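PDB 2UVF: exopolygalacturonase from Yersinia enterocolitica, which hydrolyses polygalacturonate, the acidic backbone of pectin, from the chain end as a family 28 glycoside hydrolase, probably releasing digalacturonic acid. Local coordinates for residues 206-211 / 260-265; 64-69 / 130-135; 464-469 / 494-499. All blocks are in the same frame, centred on the assembly; numbering follows the deposited sequence. Where two conformers were deposited one is given.

Interaction 1 (206-211 / 260-265); sequences DMTLNL and NIRITG
R262 lies alongside T208 across two parallel strands of the beta-helix, and almost every atom of its side chain keeps company with one hydroxyl. CB starts beside T208 OG1, 3.3 Å away. With CG anti to the carbonyl carbon (chi1 -65°), the chain leaves on the same face as T208 and runs with it; CG stays near the oxygen and CD comes to 3.4 Å from T208 OG1. The bend at chi3 then folds the guanidinium back, and NH1 gives T208 OG1 a nearly straight hydrogen bond of 3.1 Å, the oxygen sitting at the edge of the group close to its plane. NH1 also brushes the threonine methyl, CG2. NH2 looks elsewhere: it is bound to the carbonyl of L46, so the arginine links this coil to a residue within the fibronectin type III range.

Further along the same face, N210 and T264 cross at about a right angle. T264 OG1 donates to N210 OD1 over 2.9 Å, in the carbonyl plane on a lone pair. At the opposite end, N260 ND2 reaches D206 OD1 at 2.7 Å, nearly along the C-O axis. Like positions of paired coils meet in this way, as expected of a parallel beta-helix.

Between the strands, R262 O receives L209 N and L209 O receives T264 N, whereas the bond from R262 N to M207 O is weak. On the face of L209 and I263 the end of L211 leans in, CD1 4.0 Å from I263 CG2. Strand 187-191 flanks 207-211 on its far side, with E190 taking N210 ND2, and strand 342-345 continues the ladder beyond 258-264.

Interaction 2 (64-69 / 130-135); sequences RKIVDY and VKAQYA
A classic beta bulge marks this antiparallel pairing in the fibronectin type III domain: V67 and D68 both face Q133, whose carbonyl oxygen serves the two of them. V67 N donates to Q133 O at 2.9 Å, in the carbonyl plane, while D68 N adds a weak second bond to that oxygen. In return Q133 N binds D68 O at 2.7 Å; this bond is straight at the hydrogen, but the donor sits 46° out of the carbonyl plane. The extra residue shifts the register by one, and beyond it A135 N closes the end of the pair on K65 O.

Y69 and A132 share one face of the sheet. Y69 CG is anti to the carbonyl carbon (chi1 -75°), which sets the ring beside A132, CE1 3.7 Å from A132 CB. A132 CB also touches I66 CG2, and V130 CG2 packs on Y69 CB, giving a small apolar cluster. Y134 turns the other way from I66; even so its ring atom CE1 meets I66 CG1 at 3.9 Å, and K65 O lies at the ring edge, near its plane, 3.3 Å from Y134 CD1.

D68 and Q133 share the other face, where Q133 NE2 comes to 3.7 Å from D68 CB. Their ends have other partners: D68 OD2 bonds S82 OG, D68 OD1 takes the amide of Y69, and Q133 OE1 bonds Q70 NE2. Strands 66-73 and 125-134 are the middle pair of a four-stranded sheet, bordered by 76-80 and 146-149. Helix 81-88 brings A81 against D68 and Y69, and W57 meets the ring of Y69.

Interaction 3 (464-469 / 494-499); sequences GLRAKS and VMVMTL
L465 and M495 start a ladder of like positions on neighbouring coils of the beta-helix, where two strands run parallel, 8° apart. The backbone bonds alternate: L465 N to V494 O, V496 N to L465 O at 2.9 Å, A467 N to V496 O at 2.8 Å, T498 N to A467 O, then S469 N to T498 O. Two of these carbonyls, L465 O and A467 O, also receive the CA-H of M495 and M497.

Apolar contacts gather on the inward face. L465 and M495 both carry CG anti to the backbone N (chi1 177° and -179°) and thus lie side by side, with L465 CD2 3.8 Å from M495 SD. Next along, A467 CB sits by M497 CG at 4.2 Å.

R466, V496, K468 and T498 share the other face, with V496 the apolar member. R466 was modelled in two conformers. In one of them it runs beside V496, its CD 3.8 Å from V496 CB, and its tip bends across T498; the short approach of NH1 to T498 OG1 is, as a bond, weak and doubtful. In this conformer K468 CB lies above the rim of one guanidinium face. The rest of K468 leads away from the 494-499 strand into the glycan pocket, its side chain about 3 Å from a bound galacturonic acid and about 4 Å from a nickel ion.

Strand 438-441 borders 463-470 on one side, while strand 539-542 adds the next rung beyond 493-500. From across the interior, strand 518-532 packs F519 and F522 on M497.

In the fold
From the N terminus the chain meets interaction 2 first, which joins strands 66-73 and 125-134 within the fibronectin type III domain and closes an excursion of 60 residues between its two segments. Interaction 1 follows in the early coils of the beta-helix, where 48 residues separate its two segments. Interaction 3 comes much later and closes a shorter coil, with 24 residues between its segments. The three are in series, neither nested nor crossed. Interactions 1 and 3 lie in the same solenoid, on opposite sides of the chain's centre, their own centres 34 Å apart. Interaction 2 stays in the appended domain, its centre 32 Å from that of interaction 3, which alone reaches the glycan pocket.

Interaction 1 (206-211 / 260-265)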
loop_
_atom_site.group_PDB
_atom_site.type_symbol
_atom_site.label_atom_id
_atom_site.label_comp_id
_atom_site.label_asym_id
_atom_site.label_seq_id
_atom_site.Cartn_x
_atom_site.Cartn_y
_atom_site.Cartn_z
ATOM N N ASP A 206 -11.866 -18.870 -5.817
ATOM C CA ASP A 206 -11.783 -19.174 -7.257
ATOM C C ASP A 206 -12.731 -18.353 -8.131
ATOM O O ASP A 206 -13.582 -18.907 -8.842
ATOM C CB ASP A 206 -11.950 -20.686 -7.492
ATOM C CG ASP A 206 -10.884 -21.496 -6.790
ATOM O OD1 ASP A 206 -9.689 -21.317 -7.109
ATOM O OD2 ASP A 206 -11.230 -22.314 -5.916
ATOM N N MET A 207 -12.582 -17.026 -8.058
ATOM C CA MET A 207 -13.343 -16.107 -8.908
ATOM C C MET A 207 -12.561 -14.821 -9.236
ATOM O O MET A 207 -11.523 -14.531 -8.635
ATOM C CB MET A 207 -14.709 -15.774 -8.282
ATOM C CG MET A 207 -14.645 -14.943 -7.004
ATOM S SD MET A 207 -16.196 -14.150 -6.578
ATOM C CE MET A 207 -16.258 -12.798 -7.770
ATOM N N THR A 208 -13.063 -14.082 -10.219
ATOM C CA THR A 208 -12.559 -12.765 -10.575
ATOM C C THR A 208 -13.772 -11.870 -10.652
ATOM O O THR A 208 -14.784 -12.247 -11.237
ATOM C CB THR A 208 -11.856 -12.748 -11.952
ATOM O OG1 THR A 208 -10.648 -13.508 -11.887
ATOM C CG2 THR A 208 -11.534 -11.304 -12.388
ATOM N N LEU A 209 -13.681 -10.709 -10.013
ATOM C CA LEU A 209 -14.658 -9.654 -10.187
ATOM C C LEU A 209 -13.968 -8.577 -10.999
ATOM O O LEU A 209 -12.957 -8.018 -10.580
ATOM C CB LEU A 209 -15.151 -9.123 -8.840
ATOM C CG LEU A 209 -16.054 -7.890 -8.789
ATOM C CD1 LEU A 209 -17.432 -8.150 -9.400
ATOM C CD2 LEU A 209 -16.184 -7.413 -7.353
ATOM N N ASN A 210 -14.523 -8.308 -12.170
ATOM C CA ASN A 210 -13.972 -7.375 -13.116
ATOM C C ASN A 210 -14.893 -6.173 -13.276
ATOM O O ASN A 210 -16.027 -6.301 -13.745
ATOM C CB ASN A 210 -13.775 -8.071 -14.470
ATOM C CG ASN A 210 -13.035 -7.206 -15.466
ATOM O OD1 ASN A 210 -11.851 -6.902 -15.274
ATOM N ND2 ASN A 210 -13.728 -6.797 -16.542
ATOM N N LEU A 211 -14.380 -5.008 -12.882
ATOM C CA LEU A 211 -15.030 -3.743 -13.124
ATOM C C LEU A 211 -14.493 -3.165 -14.443
ATOM O O LEU A 211 -13.314 -2.827 -14.549
ATOM C CB LEU A 211 -14.790 -2.796 -11.936
ATOM C CG LEU A 211 -15.205 -3.323 -10.559
ATOM C CD1 LEU A 211 -13.992 -3.563 -9.658
ATOM C CD2 LEU A 211 -16.159 -2.341 -9.918
ATOM N N ASN A 260 -7.471 -18.000 -4.125
ATOM C CA ASN A 260 -7.507 -17.530 -5.510
ATOM C C ASN A 260 -8.618 -16.508 -5.770
ATOM O O ASN A 260 -9.540 -16.768 -6.537
ATOM C CB ASN A 260 -7.590 -18.713 -6.513
ATOM C CG ASN A 260 -6.650 -19.866 -6.168
ATOM O OD1 ASN A 260 -5.567 -19.673 -5.591
ATOM N ND2 ASN A 260 -7.055 -21.085 -6.536
ATOM N N ILE A 261 -8.531 -15.346 -5.125
ATOM C CA ILE A 261 -9.491 -14.248 -5.376
ATOM C C ILE A 261 -8.859 -13.091 -6.170
ATOM O O ILE A 261 -7.761 -12.641 -5.865
ATOM C CB ILE A 261 -10.167 -13.708 -4.065
ATOM C CG1 ILE A 261 -10.806 -14.868 -3.270
ATOM C CG2 ILE A 261 -11.181 -12.651 -4.403
ATOM C CD1 ILE A 261 -11.347 -14.501 -1.900
ATOM N N ARG A 262 -9.588 -12.606 -7.171
ATOM C CA ARG A 262 -9.077 -11.622 -8.127
ATOM C C ARG A 262 -10.088 -10.502 -8.333
ATOM O O ARG A 262 -11.276 -10.759 -8.532
ATOM C CB ARG A 262 -8.776 -12.283 -9.482
ATOM C CG ARG A 262 -7.659 -13.313 -9.449
ATOM C CD ARG A 262 -7.493 -13.968 -10.790
ATOM N NE ARG A 262 -6.507 -13.274 -11.608
ATOM C CZ ARG A 262 -6.777 -12.434 -12.598
ATOM N NH1 ARG A 262 -8.029 -12.156 -12.939
ATOM N NH2 ARG A 262 -5.777 -11.878 -13.258
ATOM N N ILE A 263 -9.607 -9.259 -8.283
ATOM C CA ILE A 263 -10.443 -8.091 -8.560
ATOM C C ILE A 263 -9.693 -7.178 -9.535
ATOM O O ILE A 263 -8.572 -6.749 -9.247
ATOM C CB ILE A 263 -10.840 -7.348 -7.260
ATOM C CG1 ILE A 263 -11.231 -8.365 -6.179
ATOM C CG2 ILE A 263 -11.927 -6.298 -7.556
ATOM C CD1 ILE A 263 -11.640 -7.769 -4.855
ATOM N N THR A 264 -10.306 -6.884 -10.684
ATOM C CA THR A 264 -9.562 -6.318 -11.817
ATOM C C THR A 264 -10.434 -5.370 -12.627
ATOM O O THR A 264 -11.595 -5.143 -12.303
ATOM C CB THR A 264 -9.030 -7.436 -12.783
ATOM O OG1 THR A 264 -10.143 -8.150 -13.329
ATOM C CG2 THR A 264 -8.090 -8.422 -12.078
ATOM N N GLY A 265 -9.864 -4.826 -13.692
ATOM C CA GLY A 265 -10.587 -3.956 -14.603
ATOM C C GLY A 265 -10.291 -2.513 -14.263
ATOM O O GLY A 265 -9.922 -2.202 -13.120
#

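Interaction 2 (64-69 / 130-135)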
loop_
_atom_site.group_PDB
_atom_site.type_symbol
_atom_site.label_atom_id
_atom_site.label_comp_id
_atom_site.label_asym_id
_atom_site.label_seq_id
_atom_site.Cartn_x
_atom_site.Cartn_y
_atom_site.Cartn_z
ATOM N N ARG A 64 23.223 2.096 -10.888
ATOM C CA ARG A 64 23.915 3.226 -11.515
ATOM C C ARG A 64 24.166 3.078 -13.021
ATOM O O ARG A 64 24.154 4.077 -13.761
ATOM C CB ARG A 64 25.239 3.497 -10.802
ATOM C CG ARG A 64 25.097 4.319 -9.537
ATOM C CD ARG A 64 26.447 4.633 -8.896
ATOM N NE ARG A 64 27.023 3.480 -8.200
ATOM C CZ ARG A 64 28.315 3.364 -7.891
ATOM N NH1 ARG A 64 29.163 4.323 -8.232
ATOM N NH2 ARG A 64 28.766 2.293 -7.252
ATOM N N LYS A 65 24.394 1.841 -13.475
ATOM C CA LYS A 65 24.763 1.602 -14.869
ATOM C C LYS A 65 23.619 0.964 -15.677
ATOM O O LYS A 65 23.697 0.863 -16.908
ATOM C CB LYS A 65 26.064 0.786 -14.946
ATOM C CG LYS A 65 27.082 1.108 -13.808
ATOM C CD LYS A 65 28.514 0.614 -14.082
ATOM C CE LYS A 65 29.301 1.580 -14.990
ATOM N NZ LYS A 65 30.398 0.876 -15.746
ATOM N N ILE A 66 22.551 0.562 -14.987
ATOM C CA ILE A 66 21.394 -0.066 -15.624
ATOM C C ILE A 66 20.365 1.018 -15.927
ATOM O O ILE A 66 19.897 1.697 -15.021
ATOM C CB ILE A 66 20.773 -1.183 -14.718
ATOM C CG1 ILE A 66 21.871 -2.141 -14.229
ATOM C CG2 ILE A 66 19.660 -1.945 -15.462
ATOM C CD1 ILE A 66 21.543 -2.932 -12.966
ATOM N N VAL A 67 20.023 1.186 -17.198
ATOM C CA VAL A 67 19.094 2.247 -17.595
ATOM C C VAL A 67 17.718 1.717 -18.027
ATOM O O VAL A 67 16.788 2.497 -18.212
ATOM C CB VAL A 67 19.703 3.200 -18.683
ATOM C CG1 VAL A 67 20.906 3.939 -18.139
ATOM C CG2 VAL A 67 20.065 2.434 -19.969
ATOM N N ASP A 68 17.598 0.393 -18.140
ATOM C CA ASP A 68 16.399 -0.272 -18.655
ATOM C C ASP A 68 16.548 -1.795 -18.573
ATOM O O ASP A 68 17.600 -2.299 -18.191
ATOM C CB ASP A 68 16.140 0.148 -20.106
ATOM C CG ASP A 68 14.668 0.350 -20.410
ATOM O OD1 ASP A 68 13.799 -0.237 -19.728
ATOM O OD2 ASP A 68 14.374 1.103 -21.351
ATOM N N TYR A 69 15.479 -2.513 -18.925
ATOM C CA TYR A 69 15.482 -3.982 -19.036
ATOM C C TYR A 69 14.727 -4.381 -20.301
ATOM O O TYR A 69 13.779 -3.689 -20.693
ATOM C CB TYR A 69 14.807 -4.627 -17.823
ATOM C CG TYR A 69 15.642 -4.612 -16.570
ATOM C CD1 TYR A 69 16.500 -5.673 -16.261
ATOM C CD2 TYR A 69 15.572 -3.537 -15.678
ATOM C CE1 TYR A 69 17.277 -5.659 -15.101
ATOM C CE2 TYR A 69 16.339 -3.517 -14.518
ATOM C CZ TYR A 69 17.191 -4.569 -14.233
ATOM O OH TYR A 69 17.930 -4.526 -13.070
ATOM N N VAL A 130 14.759 -12.055 -19.308
ATOM C CA VAL A 130 14.972 -10.605 -19.141
ATOM C C VAL A 130 16.473 -10.245 -19.064
ATOM O O VAL A 130 17.251 -10.903 -18.364
ATOM C CB VAL A 130 14.182 -10.035 -17.889
ATOM C CG1 VAL A 130 14.672 -10.642 -16.571
ATOM C CG2 VAL A 130 14.240 -8.518 -17.837
ATOM N N LYS A 131 16.867 -9.206 -19.802
ATOM C CA LYS A 131 18.237 -8.673 -19.750
ATOM C C LYS A 131 18.225 -7.216 -19.295
ATOM O O LYS A 131 17.381 -6.431 -19.760
ATOM C CB LYS A 131 18.911 -8.725 -21.136
ATOM C CG LYS A 131 18.897 -10.059 -21.838
ATOM C CD LYS A 131 19.834 -10.017 -23.038
ATOM C CE LYS A 131 19.826 -11.338 -23.809
ATOM N NZ LYS A 131 21.086 -11.560 -24.594
ATOM N N ALA A 132 19.149 -6.875 -18.396
ATOM C CA ALA A 132 19.492 -5.487 -18.089
ATOM C C ALA A 132 20.079 -4.782 -19.308
ATOM O O ALA A 132 20.921 -5.337 -20.021
ATOM C CB ALA A 132 20.473 -5.414 -16.935
ATOM N N GLN A 133 19.616 -3.560 -19.545
ATOM C CA GLN A 133 20.155 -2.720 -20.597
ATOM C C GLN A 133 20.977 -1.627 -19.930
ATOM O O GLN A 133 20.536 -1.006 -18.959
ATOM C CB GLN A 133 19.032 -2.115 -21.446
ATOM C CG GLN A 133 19.490 -1.490 -22.763
ATOM C CD GLN A 133 18.439 -0.594 -23.375
ATOM O OE1 GLN A 133 17.634 -1.036 -24.193
ATOM N NE2 GLN A 133 18.428 0.670 -22.972
ATOM N N TYR A 134 22.187 -1.413 -20.439
ATOM C CA TYR A 134 23.110 -0.485 -19.813
ATOM C C TYR A 134 23.128 0.854 -20.535
ATOM O O TYR A 134 22.656 0.973 -21.668
ATOM C CB TYR A 134 24.517 -1.090 -19.720
ATOM C CG TYR A 134 24.600 -2.340 -18.862
ATOM C CD1 TYR A 134 24.526 -2.265 -17.470
ATOM C CD2 TYR A 134 24.756 -3.593 -19.442
ATOM C CE1 TYR A 134 24.596 -3.402 -16.686
ATOM C CE2 TYR A 134 24.825 -4.741 -18.663
ATOM C CZ TYR A 134 24.749 -4.634 -17.289
ATOM O OH TYR A 134 24.829 -5.774 -16.525
ATOM N N ALA A 135 23.668 1.858 -19.853
ATOM C CA ALA A 135 23.778 3.215 -20.381
ATOM C C ALA A 135 24.436 3.247 -21.770
ATOM O O ALA A 135 23.981 3.981 -22.656
ATOM C CB ALA A 135 24.546 4.091 -19.392
#

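Interaction 3 (464-469 / 494-499)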
loop_
_atom_site.group_PDB
_atom_site.type_symbol
_atom_site.label_atom_id
_atom_site.label_comp_id
_atom_site.label_asym_id
_atom_site.label_seq_id
_atom_site.Cartn_x
_atom_site.Cartn_y
_atom_site.Cartn_z
ATOM N N GLY A 464 8.514 9.632 3.735
ATOM C CA GLY A 464 8.922 8.455 2.956
ATOM C C GLY A 464 8.764 7.147 3.732
ATOM O O GLY A 464 7.978 6.282 3.375
ATOM N N LEU A 465 9.525 7.005 4.802
ATOM C CA LEU A 465 9.507 5.803 5.593
ATOM C C LEU A 465 9.114 6.192 7.003
ATOM O O LEU A 465 9.786 7.010 7.641
ATOM C CB LEU A 465 10.869 5.096 5.547
ATOM C CG LEU A 465 11.061 3.838 6.390
ATOM C CD1 LEU A 465 10.016 2.779 6.090
ATOM C CD2 LEU A 465 12.476 3.272 6.179
ATOM N N ARG A 466 8.001 5.635 7.480
ATOM C CA ARG A 466 7.459 5.949 8.804
ATOM C C ARG A 466 7.314 4.673 9.637
ATOM O O ARG A 466 6.575 3.771 9.275
ATOM C CB ARG A 466 6.112 6.697 8.684
ATOM C CG ARG A 466 5.323 6.925 10.007
ATOM C CD ARG A 466 6.045 7.828 11.019
ATOM N NE ARG A 466 5.106 8.647 11.798
ATOM C CZ ARG A 466 5.279 9.015 13.069
ATOM N NH1 ARG A 466 6.348 8.617 13.749
ATOM N NH2 ARG A 466 4.362 9.765 13.675
ATOM N N ALA A 467 8.050 4.615 10.742
ATOM C CA ALA A 467 8.072 3.454 11.641
ATOM C C ALA A 467 7.660 3.939 13.011
ATOM O O ALA A 467 8.381 4.707 13.663
ATOM C CB ALA A 467 9.465 2.754 11.681
ATOM N N LYS A 468 6.471 3.511 13.420
ATOM C CA LYS A 468 5.835 3.972 14.660
ATOM C C LYS A 468 5.434 2.792 15.530
ATOM O O LYS A 468 4.964 1.780 15.023
ATOM C CB LYS A 468 4.612 4.863 14.356
ATOM C CG LYS A 468 4.084 4.733 12.920
ATOM C CD LYS A 468 2.561 4.642 12.828
ATOM C CE LYS A 468 1.886 5.953 12.490
ATOM N NZ LYS A 468 0.571 5.693 11.795
ATOM N N SER A 469 5.646 2.917 16.839
ATOM C CA SER A 469 5.124 1.941 17.805
ATOM C C SER A 469 5.005 2.590 19.173
ATOM O O SER A 469 5.259 3.793 19.305
ATOM C CB SER A 469 6.018 0.703 17.886
ATOM O OG SER A 469 5.355 -0.361 18.540
ATOM N N VAL A 494 11.621 12.889 6.028
ATOM C CA VAL A 494 12.168 11.836 5.178
ATOM C C VAL A 494 11.967 10.444 5.803
ATOM O O VAL A 494 11.434 9.529 5.165
ATOM C CB VAL A 494 13.682 12.085 4.890
ATOM C CG1 VAL A 494 14.279 10.953 4.115
ATOM C CG2 VAL A 494 13.907 13.431 4.175
ATOM N N MET A 495 12.434 10.286 7.035
ATOM C CA MET A 495 12.272 9.041 7.769
ATOM C C MET A 495 11.971 9.341 9.233
ATOM O O MET A 495 12.560 10.244 9.824
ATOM C CB MET A 495 13.505 8.139 7.627
ATOM C CG MET A 495 13.396 6.811 8.359
ATOM S SD MET A 495 14.743 5.670 8.021
ATOM C CE MET A 495 16.080 6.390 8.989
ATOM N N VAL A 496 11.026 8.595 9.794
ATOM C CA VAL A 496 10.762 8.625 11.240
ATOM C C VAL A 496 10.707 7.207 11.805
ATOM O O VAL A 496 10.236 6.273 11.157
ATOM C CB VAL A 496 9.468 9.393 11.620
ATOM C CG1 VAL A 496 9.450 9.707 13.109
ATOM C CG2 VAL A 496 9.362 10.673 10.848
ATOM N N MET A 497 11.256 7.064 13.005
ATOM C CA MET A 497 11.233 5.839 13.779
ATOM C C MET A 497 10.977 6.282 15.217
ATOM O O MET A 497 11.913 6.645 15.930
ATOM C CB MET A 497 12.577 5.127 13.697
ATOM C CG MET A 497 13.083 4.828 12.298
ATOM S SD MET A 497 14.596 3.842 12.357
ATOM C CE MET A 497 14.010 2.299 13.018
ATOM N N THR A 498 9.713 6.306 15.631
ATOM C CA THR A 498 9.375 6.665 17.009
ATOM C C THR A 498 8.956 5.444 17.804
ATOM O O THR A 498 8.317 4.536 17.266
ATOM C CB THR A 498 8.298 7.760 17.109
ATOM O OG1 THR A 498 7.335 7.601 16.059
ATOM C CG2 THR A 498 8.929 9.128 16.995
ATOM N N LEU A 499 9.358 5.428 19.078
ATOM C CA LEU A 499 9.057 4.346 20.026
ATOM C C LEU A 499 8.666 4.989 21.353
ATOM O O LEU A 499 9.522 5.500 22.089
ATOM C CB LEU A 499 10.275 3.439 20.218
ATOM C CG LEU A 499 10.121 1.923 20.363
ATOM C CD1 LEU A 499 11.501 1.279 20.444
ATOM C CD2 LEU A 499 9.261 1.518 21.558
#